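Local atomic coordinates of HI1317 (Haemophilus influenzae, PDB entry 1JOV), a protein that probably interconverts the alpha and beta anomers of D-glucose 6-phosphate, as a member of the glucose-6-phosphate 1-epimerase family. Residues A[11-16]-A[101-106]; A[151-156]-A[264-269]; A[213-218]-A[245-250]. One frame throughout, in Å; residues are numbered along the deposited sequence. Where two conformers were deposited one is given.

Contact 1: residues A[11-16]-A[101-106]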
loop_
_atom_site.group_PDB
_atom_site.type_symbol
_atom_site.label_atom_id
_atom_site.label_comp_id
_atom_site.label_asym_id
_atom_site.label_seq_id
_atom_site.Cartn_x
_atom_site.Cartn_y
_atom_site.Cartn_z
ATOM N N PRO A 11 -25.853 -2.489 1.705
ATOM C CA PRO A 11 -25.820 -3.768 0.977
ATOM C C PRO A 11 -24.485 -4.004 0.310
ATOM O O PRO A 11 -24.159 -5.186 0.128
ATOM C CB PRO A 11 -26.934 -3.617 -0.097
ATOM C CG PRO A 11 -27.880 -2.615 0.519
ATOM C CD PRO A 11 -26.957 -1.615 1.244
ATOM N N GLU A 12 -23.741 -2.934 0.006
ATOM C CA GLU A 12 -22.482 -3.069 -0.692
ATOM C C GLU A 12 -21.261 -2.993 0.248
ATOM O O GLU A 12 -20.148 -3.264 -0.203
ATOM C CB GLU A 12 -22.435 -1.997 -1.777
ATOM C CG GLU A 12 -23.561 -2.293 -2.818
ATOM C CD GLU A 12 -23.817 -1.183 -3.771
ATOM O OE1 GLU A 12 -23.882 -0.040 -3.285
ATOM O OE2 GLU A 12 -23.954 -1.463 -4.990
ATOM N N LEU A 13 -21.462 -2.751 1.548
ATOM C CA LEU A 13 -20.307 -2.478 2.450
ATOM C C LEU A 13 -20.530 -3.160 3.763
ATOM O O LEU A 13 -21.448 -2.766 4.521
ATOM C CB LEU A 13 -20.192 -0.995 2.720
ATOM C CG LEU A 13 -18.915 -0.487 3.347
ATOM C CD1 LEU A 13 -17.693 -0.871 2.575
ATOM C CD2 LEU A 13 -19.042 1.066 3.426
ATOM N N HIS A 14 -19.694 -4.140 4.096
ATOM C CA HIS A 14 -19.847 -4.848 5.324
ATOM C C HIS A 14 -18.611 -4.827 6.130
ATOM O O HIS A 14 -17.513 -4.724 5.593
ATOM C CB HIS A 14 -20.206 -6.347 5.112
ATOM C CG HIS A 14 -21.394 -6.583 4.237
ATOM N ND1 HIS A 14 -22.613 -7.033 4.718
ATOM C CD2 HIS A 14 -21.538 -6.454 2.901
ATOM C CE1 HIS A 14 -23.460 -7.148 3.711
ATOM N NE2 HIS A 14 -22.827 -6.820 2.596
ATOM N N LEU A 15 -18.775 -4.984 7.427
ATOM C CA LEU A 15 -17.621 -5.069 8.338
ATOM C C LEU A 15 -17.546 -6.504 8.813
ATOM O O LEU A 15 -18.513 -6.999 9.368
ATOM C CB LEU A 15 -17.772 -4.098 9.509
ATOM C CG LEU A 15 -16.537 -4.097 10.412
ATOM C CD1 LEU A 15 -15.331 -3.490 9.550
ATOM C CD2 LEU A 15 -16.639 -3.326 11.666
ATOM N N VAL A 16 -16.398 -7.135 8.534
ATOM C CA VAL A 16 -16.180 -8.588 8.770
ATOM C C VAL A 16 -14.903 -8.763 9.532
ATOM O O VAL A 16 -13.835 -8.229 9.171
ATOM C CB VAL A 16 -16.146 -9.307 7.450
ATOM C CG1 VAL A 16 -15.636 -10.847 7.580
ATOM C CG2 VAL A 16 -17.358 -9.084 6.541
ATOM N N TYR A 101 -18.330 7.325 4.569
ATOM C CA TYR A 101 -18.427 6.476 3.364
ATOM C C TYR A 101 -19.509 7.107 2.440
ATOM O O TYR A 101 -20.536 7.575 2.933
ATOM C CB TYR A 101 -18.709 5.017 3.731
ATOM C CG TYR A 101 -19.917 4.769 4.601
ATOM C CD1 TYR A 101 -19.865 4.835 5.971
ATOM C CD2 TYR A 101 -21.139 4.465 3.987
ATOM C CE1 TYR A 101 -21.043 4.551 6.741
ATOM C CE2 TYR A 101 -22.262 4.196 4.710
ATOM C CZ TYR A 101 -22.230 4.210 6.035
ATOM O OH TYR A 101 -23.415 3.975 6.688
ATOM N N TYR A 102 -19.176 7.260 1.142
ATOM C CA TYR A 102 -20.028 7.832 0.097
ATOM C C TYR A 102 -20.115 6.780 -1.000
ATOM O O TYR A 102 -19.119 6.431 -1.648
ATOM C CB TYR A 102 -19.522 9.167 -0.507
ATOM C CG TYR A 102 -20.298 9.644 -1.737
ATOM C CD1 TYR A 102 -21.529 10.334 -1.631
ATOM C CD2 TYR A 102 -19.816 9.419 -3.019
ATOM C CE1 TYR A 102 -22.244 10.752 -2.753
ATOM C CE2 TYR A 102 -20.513 9.849 -4.155
ATOM C CZ TYR A 102 -21.722 10.511 -4.024
ATOM O OH TYR A 102 -22.419 10.908 -5.137
ATOM N N ILE A 103 -21.315 6.367 -1.263
ATOM C CA ILE A 103 -21.580 5.420 -2.332
ATOM C C ILE A 103 -22.522 5.939 -3.403
ATOM O O ILE A 103 -23.628 6.379 -3.116
ATOM C CB ILE A 103 -22.125 4.141 -1.711
ATOM C CG1 ILE A 103 -21.126 3.560 -0.725
ATOM C CG2 ILE A 103 -22.466 3.114 -2.784
ATOM C CD1 ILE A 103 -21.731 2.527 0.200
ATOM N N SER A 104 -22.034 5.860 -4.667
ATOM C CA SER A 104 -22.834 6.252 -5.810
ATOM C C SER A 104 -22.564 5.363 -7.012
ATOM O O SER A 104 -21.676 4.506 -6.989
ATOM C CB SER A 104 -22.526 7.673 -6.155
ATOM O OG SER A 104 -21.327 7.805 -6.869
ATOM N N VAL A 105 -23.325 5.581 -8.099
ATOM C CA VAL A 105 -23.253 4.725 -9.219
ATOM C C VAL A 105 -21.881 4.385 -9.698
ATOM O O VAL A 105 -21.600 3.233 -9.946
ATOM C CB VAL A 105 -24.083 5.353 -10.412
ATOM C CG1 VAL A 105 -23.526 4.874 -11.730
ATOM C CG2 VAL A 105 -25.500 4.991 -10.255
ATOM N N HIS A 106 -21.021 5.374 -9.916
ATOM C CA HIS A 106 -19.729 4.966 -10.490
ATOM C C HIS A 106 -18.552 5.162 -9.562
ATOM O O HIS A 106 -17.440 5.231 -10.043
ATOM C CB HIS A 106 -19.406 5.743 -11.775
ATOM C CG HIS A 106 -20.375 5.491 -12.874
ATOM N ND1 HIS A 106 -20.451 4.283 -13.529
ATOM C CD2 HIS A 106 -21.345 6.270 -13.394
ATOM C CE1 HIS A 106 -21.412 4.340 -14.433
ATOM N NE2 HIS A 106 -21.970 5.534 -14.369
#
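Leu13 and Tyr101 meet where two beta-sheets pack face to face near the periphery of the protein, and the leucine can be followed outward from its backbone. CB leaves the 11-16 segment in the direction of the partner strand. The first torsion, chi1 -166°, sets CG opposite the backbone N and beside the carbonyl carbon, and the second sends one of the two methyls, CD2, across the gap. CB, CG and the other methyl, CD1, make no close approach to the 101-106 segment, which leaves the touching to CD2: it sits 4.0 Å from CB of Tyr101 and equally close to the ring atoms CG and CD2, coming in obliquely beside the root of the ring rather than at its hydroxyl end. The same methyl looks more loosely at CD1 of Ile103, at 4.4 Å, so one branch of the leucine serves two neighbours.

The two strands belong to different layers of the beta-sandwich common to the galactose mutarotase-like fold. Strand 13-18 lies inside an antiparallel sheet between strands 3-10 and 21-28, whereas strand 97-104 is the outermost strand at one end of the long eight-stranded sheet. Leu110 on the adjoining strand 107-115 touches both Leu13 and Tyr101, and Thr10 touches both Tyr101 and Ile103.

At Glu12 the chemistry changes. Its side chain runs extended beyond CG, and its carboxylate oxygen OE1 lies 3.5 Å from methyl CG2 of Ile103, a plain van der Waals approach of an oxygen to a methyl. In Ile103 this methyl stands opposite the backbone N, while CG1 takes the place beside that N and carries CD1 toward Leu13; the two arms of the isoleucine thereby face different residues. His28 lies against Glu12 and Ile103 alike.

Contact 2: residues A[151-156]-A[264-269]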
loop_
_atom_site.group_PDB
_atom_site.type_symbol
_atom_site.label_atom_id
_atom_site.label_comp_id
_atom_site.label_asym_id
_atom_site.label_seq_id
_atom_site.Cartn_x
_atom_site.Cartn_y
_atom_site.Cartn_z
ATOM N N THR A 151 2.939 0.005 -1.021
ATOM C CA THR A 151 2.039 -0.842 -1.836
ATOM C C THR A 151 2.677 -2.163 -2.332
ATOM O O THR A 151 3.728 -2.161 -2.964
ATOM C CB THR A 151 1.541 -0.026 -3.061
ATOM O OG1 THR A 151 1.094 1.275 -2.605
ATOM C CG2 THR A 151 0.308 -0.786 -3.822
ATOM N N TYR A 152 1.954 -3.235 -2.009
ATOM C CA TYR A 152 2.349 -4.578 -2.502
ATOM C C TYR A 152 1.473 -4.927 -3.651
ATOM O O TYR A 152 0.232 -5.180 -3.521
ATOM C CB TYR A 152 2.208 -5.711 -1.432
ATOM C CG TYR A 152 3.036 -5.655 -0.234
ATOM C CD1 TYR A 152 2.831 -4.718 0.790
ATOM C CD2 TYR A 152 3.959 -6.662 -0.004
ATOM C CE1 TYR A 152 3.652 -4.724 1.966
ATOM C CE2 TYR A 152 4.753 -6.668 1.120
ATOM C CZ TYR A 152 4.594 -5.746 2.119
ATOM O OH TYR A 152 5.375 -5.806 3.256
ATOM N N PHE A 153 2.125 -4.959 -4.833
ATOM C CA PHE A 153 1.355 -5.271 -6.057
ATOM C C PHE A 153 1.416 -6.774 -6.354
ATOM O O PHE A 153 2.407 -7.438 -6.050
ATOM C CB PHE A 153 1.878 -4.520 -7.262
ATOM C CG PHE A 153 1.721 -3.075 -7.134
ATOM C CD1 PHE A 153 0.507 -2.491 -7.393
ATOM C CD2 PHE A 153 2.785 -2.314 -6.716
ATOM C CE1 PHE A 153 0.350 -1.073 -7.221
ATOM C CE2 PHE A 153 2.660 -1.008 -6.528
ATOM C CZ PHE A 153 1.446 -0.325 -6.836
ATOM N N ASN A 154 0.268 -7.310 -6.758
ATOM C CA ASN A 154 0.091 -8.720 -7.032
ATOM C C ASN A 154 0.529 -8.967 -8.520
ATOM O O ASN A 154 -0.038 -8.362 -9.446
ATOM C CB ASN A 154 -1.408 -9.056 -6.855
ATOM C CG ASN A 154 -1.737 -10.578 -6.934
ATOM O OD1 ASN A 154 -0.983 -11.430 -6.471
ATOM N ND2 ASN A 154 -2.920 -10.882 -7.467
ATOM N N ILE A 155 1.422 -9.932 -8.723
ATOM C CA ILE A 155 1.891 -10.188 -10.091
ATOM C C ILE A 155 1.975 -11.695 -10.356
ATOM O O ILE A 155 2.075 -12.477 -9.391
ATOM C CB ILE A 155 3.280 -9.562 -10.264
ATOM C CG1 ILE A 155 4.187 -10.020 -9.144
ATOM C CG2 ILE A 155 3.233 -8.033 -10.349
ATOM C CD1 ILE A 155 5.580 -9.983 -9.400
ATOM N N GLY A 156 1.988 -12.096 -11.632
ATOM C CA GLY A 156 2.058 -13.531 -11.968
ATOM C C GLY A 156 3.359 -14.241 -11.651
ATOM O O GLY A 156 3.362 -15.352 -11.073
ATOM N N VAL A 264 -1.446 8.119 -4.187
ATOM C CA VAL A 264 -1.189 7.316 -5.384
ATOM C C VAL A 264 -2.515 6.935 -6.019
ATOM O O VAL A 264 -3.518 6.640 -5.349
ATOM C CB VAL A 264 -0.339 6.058 -5.087
ATOM C CG1 VAL A 264 -1.095 5.105 -4.181
ATOM C CG2 VAL A 264 0.086 5.373 -6.386
ATOM N N GLU A 265 -2.471 6.966 -7.302
ATOM C CA GLU A 265 -3.607 6.539 -8.102
ATOM C C GLU A 265 -3.168 5.293 -8.888
ATOM O O GLU A 265 -2.225 5.327 -9.681
ATOM C CB GLU A 265 -4.042 7.651 -9.113
ATOM C CG GLU A 265 -5.249 7.282 -9.937
ATOM C CD GLU A 265 -5.569 8.302 -11.077
ATOM O OE1 GLU A 265 -6.237 9.317 -10.778
ATOM O OE2 GLU A 265 -5.160 8.051 -12.245
ATOM N N ILE A 266 -3.826 4.175 -8.612
ATOM C CA ILE A 266 -3.590 2.846 -9.210
ATOM C C ILE A 266 -4.636 2.475 -10.274
ATOM O O ILE A 266 -5.842 2.668 -10.073
ATOM C CB ILE A 266 -3.574 1.764 -8.091
ATOM C CG1 ILE A 266 -2.901 2.307 -6.825
ATOM C CG2 ILE A 266 -2.860 0.514 -8.582
ATOM C CD1 ILE A 266 -2.496 1.233 -5.843
ATOM N N SER A 267 -4.170 1.928 -11.405
ATOM C CA SER A 267 -5.111 1.556 -12.465
ATOM C C SER A 267 -4.464 0.432 -13.270
ATOM O O SER A 267 -3.242 0.164 -13.140
ATOM C CB SER A 267 -5.335 2.772 -13.370
ATOM O OG SER A 267 -4.080 3.055 -13.915
ATOM N N LEU A 268 -5.319 -0.293 -13.975
ATOM C CA LEU A 268 -4.838 -1.369 -14.872
ATOM C C LEU A 268 -5.009 -0.975 -16.327
ATOM O O LEU A 268 -5.989 -0.333 -16.675
ATOM C CB LEU A 268 -5.640 -2.631 -14.734
ATOM C CG LEU A 268 -5.431 -3.370 -13.440
ATOM C CD1 LEU A 268 -6.359 -4.573 -13.398
ATOM C CD2 LEU A 268 -4.012 -3.770 -13.346
ATOM N N LYS A 269 -4.071 -1.418 -17.154
ATOM C CA LYS A 269 -4.171 -1.293 -18.613
ATOM C C LYS A 269 -3.374 -2.438 -19.231
ATOM O O LYS A 269 -3.160 -3.488 -18.595
ATOM C CB LYS A 269 -3.667 0.066 -19.103
ATOM C CG LYS A 269 -2.186 0.351 -18.833
ATOM C CD LYS A 269 -1.873 1.823 -19.146
ATOM C CE LYS A 269 -0.377 2.084 -19.286
ATOM N NZ LYS A 269 -0.124 3.351 -20.073
#
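Thr151 opens the 151-156 segment by offering its methyl rather than its hydroxyl to Ile266. With CG2 placed opposite the backbone N, the methyl reaches tip to tip toward CD1 of Ile266, 4.0 Å away, while OG1 lies beside the backbone N, anti to the carbonyl carbon, and makes a weak hydrogen bond to O of Leu149. Tyr152 takes no part; its OH is bonded to Arg70 and its ring meets that of His150, a predicted active-site residue.

Phe153 returns to the interface. CG2 of Ile266 meets its ring edge near the plane, 3.8 Å from CE1 of Phe153, while CD1 of Ile266, 3.9 Å from the same CE1, lies off the plane on the side of Thr151; both branches of the isoleucine thus touch one ring atom. One face of the ring is covered by CG2 of Thr151, 3.2 Å above the plane and offset toward the rim. Leu215 and Leu247 also pack on Phe153, so the contact belongs to the hydrophobic core between two sheets of the sandwich, one containing strand 145-154 and the other strand 261-268.

All three touching residues are buried, and they meet through methyl groups and an aromatic edge. The interface therefore implies cohesion by dispersion and water exclusion, directly behind a strand whose opposite side carries His150.

Contact 3: residues A[213-218]-A[245-250]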
loop_
_atom_site.group_PDB
_atom_site.type_symbol
_atom_site.label_atom_id
_atom_site.label_comp_id
_atom_site.label_asym_id
_atom_site.label_seq_id
_atom_site.Cartn_x
_atom_site.Cartn_y
_atom_site.Cartn_z
ATOM N N ILE A 213 0.077 -2.429 -14.539
ATOM C CA ILE A 213 -0.404 -1.653 -13.406
ATOM C C ILE A 213 0.186 -0.269 -13.555
ATOM O O ILE A 213 1.401 -0.084 -13.386
ATOM C CB ILE A 213 0.012 -2.310 -12.076
ATOM C CG1 ILE A 213 -0.585 -3.704 -11.914
ATOM C CG2 ILE A 213 -0.372 -1.432 -10.896
ATOM C CD1 ILE A 213 -0.393 -4.304 -10.541
ATOM N N ALA A 214 -0.660 0.712 -13.856
ATOM C CA ALA A 214 -0.121 2.082 -14.049
ATOM C C ALA A 214 -0.237 2.897 -12.748
ATOM O O ALA A 214 -1.281 2.801 -12.105
ATOM C CB ALA A 214 -0.875 2.759 -15.117
ATOM N N LEU A 215 0.779 3.702 -12.413
ATOM C CA LEU A 215 0.754 4.457 -11.128
ATOM C C LEU A 215 0.932 5.932 -11.359
ATOM O O LEU A 215 1.911 6.343 -12.013
ATOM C CB LEU A 215 1.825 3.986 -10.140
ATOM C CG LEU A 215 1.748 2.517 -9.863
ATOM C CD1 LEU A 215 2.829 2.005 -9.085
ATOM C CD2 LEU A 215 0.314 2.154 -9.343
ATOM N N HIS A 216 -0.013 6.735 -10.847
ATOM C CA HIS A 216 0.124 8.204 -10.887
ATOM C C HIS A 216 0.271 8.702 -9.441
ATOM O O HIS A 216 -0.749 8.767 -8.728
ATOM C CB HIS A 216 -1.084 8.832 -11.555
ATOM C CG HIS A 216 -0.854 10.233 -12.037
ATOM N ND1 HIS A 216 -1.651 10.831 -12.993
ATOM C CD2 HIS A 216 0.087 11.152 -11.705
ATOM C CE1 HIS A 216 -1.215 12.059 -13.223
ATOM N NE2 HIS A 216 -0.162 12.280 -12.455
ATOM N N HIS A 217 1.511 8.998 -9.016
ATOM C CA HIS A 217 1.763 9.432 -7.635
ATOM C C HIS A 217 1.516 10.956 -7.481
ATOM O O HIS A 217 1.560 11.667 -8.476
ATOM C CB HIS A 217 3.181 9.107 -7.219
ATOM C CG HIS A 217 3.565 7.683 -7.467
ATOM N ND1 HIS A 217 3.511 6.704 -6.480
ATOM C CD2 HIS A 217 3.974 7.053 -8.604
ATOM C CE1 HIS A 217 3.909 5.557 -6.990
ATOM N NE2 HIS A 217 4.210 5.739 -8.289
ATOM N N HIS A 218 1.249 11.440 -6.285
ATOM C CA HIS A 218 1.163 12.903 -6.045
ATOM C C HIS A 218 1.947 13.264 -4.794
ATOM O O HIS A 218 1.841 12.593 -3.782
ATOM C CB HIS A 218 -0.258 13.397 -5.887
ATOM C CG HIS A 218 -1.073 12.957 -7.094
ATOM N ND1 HIS A 218 -1.143 13.698 -8.252
ATOM C CD2 HIS A 218 -1.856 11.860 -7.284
ATOM C CE1 HIS A 218 -1.939 13.073 -9.117
ATOM N NE2 HIS A 218 -2.392 11.968 -8.547
ATOM N N LEU A 245 5.514 -7.421 -5.753
ATOM C CA LEU A 245 6.537 -6.421 -5.906
ATOM C C LEU A 245 6.004 -5.140 -5.237
ATOM O O LEU A 245 4.880 -4.703 -5.517
ATOM C CB LEU A 245 6.826 -6.159 -7.356
ATOM C CG LEU A 245 7.848 -5.088 -7.713
ATOM C CD1 LEU A 245 9.146 -5.467 -6.988
ATOM C CD2 LEU A 245 8.052 -5.011 -9.239
ATOM N N CYS A 246 6.852 -4.546 -4.423
ATOM C CA CYS A 246 6.500 -3.225 -3.842
ATOM C C CYS A 246 7.085 -2.044 -4.609
ATOM O O CYS A 246 8.292 -1.992 -4.859
ATOM C CB CYS A 246 6.977 -3.179 -2.411
ATOM S SG CYS A 246 6.000 -4.235 -1.301
ATOM N N LEU A 247 6.219 -1.080 -4.948
ATOM C CA LEU A 247 6.591 0.196 -5.572
ATOM C C LEU A 247 5.912 1.226 -4.637
ATOM O O LEU A 247 4.722 1.520 -4.796
ATOM C CB LEU A 247 6.172 0.328 -7.026
ATOM C CG LEU A 247 7.093 1.306 -7.753
ATOM C CD1 LEU A 247 6.927 1.207 -9.259
ATOM C CD2 LEU A 247 6.841 2.740 -7.294
ATOM N N GLU A 248 6.648 1.683 -3.660
ATOM C CA GLU A 248 6.166 2.531 -2.603
ATOM C C GLU A 248 6.174 4.034 -2.894
ATOM O O GLU A 248 7.190 4.592 -3.343
ATOM C CB GLU A 248 7.009 2.325 -1.356
ATOM C CG GLU A 248 7.212 0.871 -0.987
ATOM C CD GLU A 248 8.220 0.621 0.124
ATOM O OE1 GLU A 248 8.466 1.543 0.910
ATOM O OE2 GLU A 248 8.756 -0.505 0.209
ATOM N N THR A 249 5.056 4.713 -2.643
ATOM C CA THR A 249 4.895 6.176 -2.779
ATOM C C THR A 249 5.460 6.791 -1.492
ATOM O O THR A 249 4.914 6.483 -0.419
ATOM C CB THR A 249 3.437 6.524 -2.899
ATOM O OG1 THR A 249 2.827 5.756 -3.954
ATOM C CG2 THR A 249 3.278 8.006 -3.202
ATOM N N ALA A 250 6.506 7.622 -1.511
ATOM C CA ALA A 250 7.115 7.953 -0.243
ATOM C C ALA A 250 7.615 9.396 -0.052
ATOM O O ALA A 250 7.884 10.067 -1.013
ATOM C CB ALA A 250 8.320 7.087 0.025
#
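His217 and Thr249 are brought together by matching first torsions, chi1 -51° and -53°: each places its polar branch, the imidazole in one and OG1 in the other, opposite the carbonyl carbon and beside the backbone N. OG1 of Thr249 then lies at the ring edge, in the plane of the imidazole, 2.8 Å from ND1 of His217. The hydrogen bond is bent, at 138°, and either partner could be the donor. NE2 is bonded to Asn202 OD1, so both ring nitrogens are engaged and the rotation of the buried imidazole is fixed from two sides. The methyl CG2 of Thr249 packs beside the bond, 3.5 Å from ND1 of His217.

The strands run nearly parallel, at 21°, with their axes 8.1 Å apart, a spacing that belongs to facing layers of the mutarotase-like beta-sandwich and not to neighbours in one sheet. Leu247 makes the apolar part of the contact. Its CD2 approaches His217 obliquely, 4.1 Å from CE1, while CD1 slides past CD1 of Leu215 at 4.2 Å. Between Leu247 and Thr249, Glu248, a predicted active-site residue, directs its CB away from this interface, and its side chain touches His150 on the adjacent strand 145-154.

How the contacts relate
From the N terminus, contact 1 closes first, when 101-106 comes back against 11-16 and joins the N-terminal five-stranded sheet to the outer edge of the eight-stranded one. Its loop is complete before the next begins. Contact 2 opens at 151-156 and closes at 264-269, near the end of the chain; contact 3, between 213-218 and 245-250, is nested within that span. Both join the seven-stranded sheet to the eight-stranded sheet, and adjacent strands link them: 145-154 with 244-251 on one layer, 261-268 with 211-218 on the other. Their centres are about 8 Å apart, whereas the centre of contact 1 lies about 22 Å from that of contact 2.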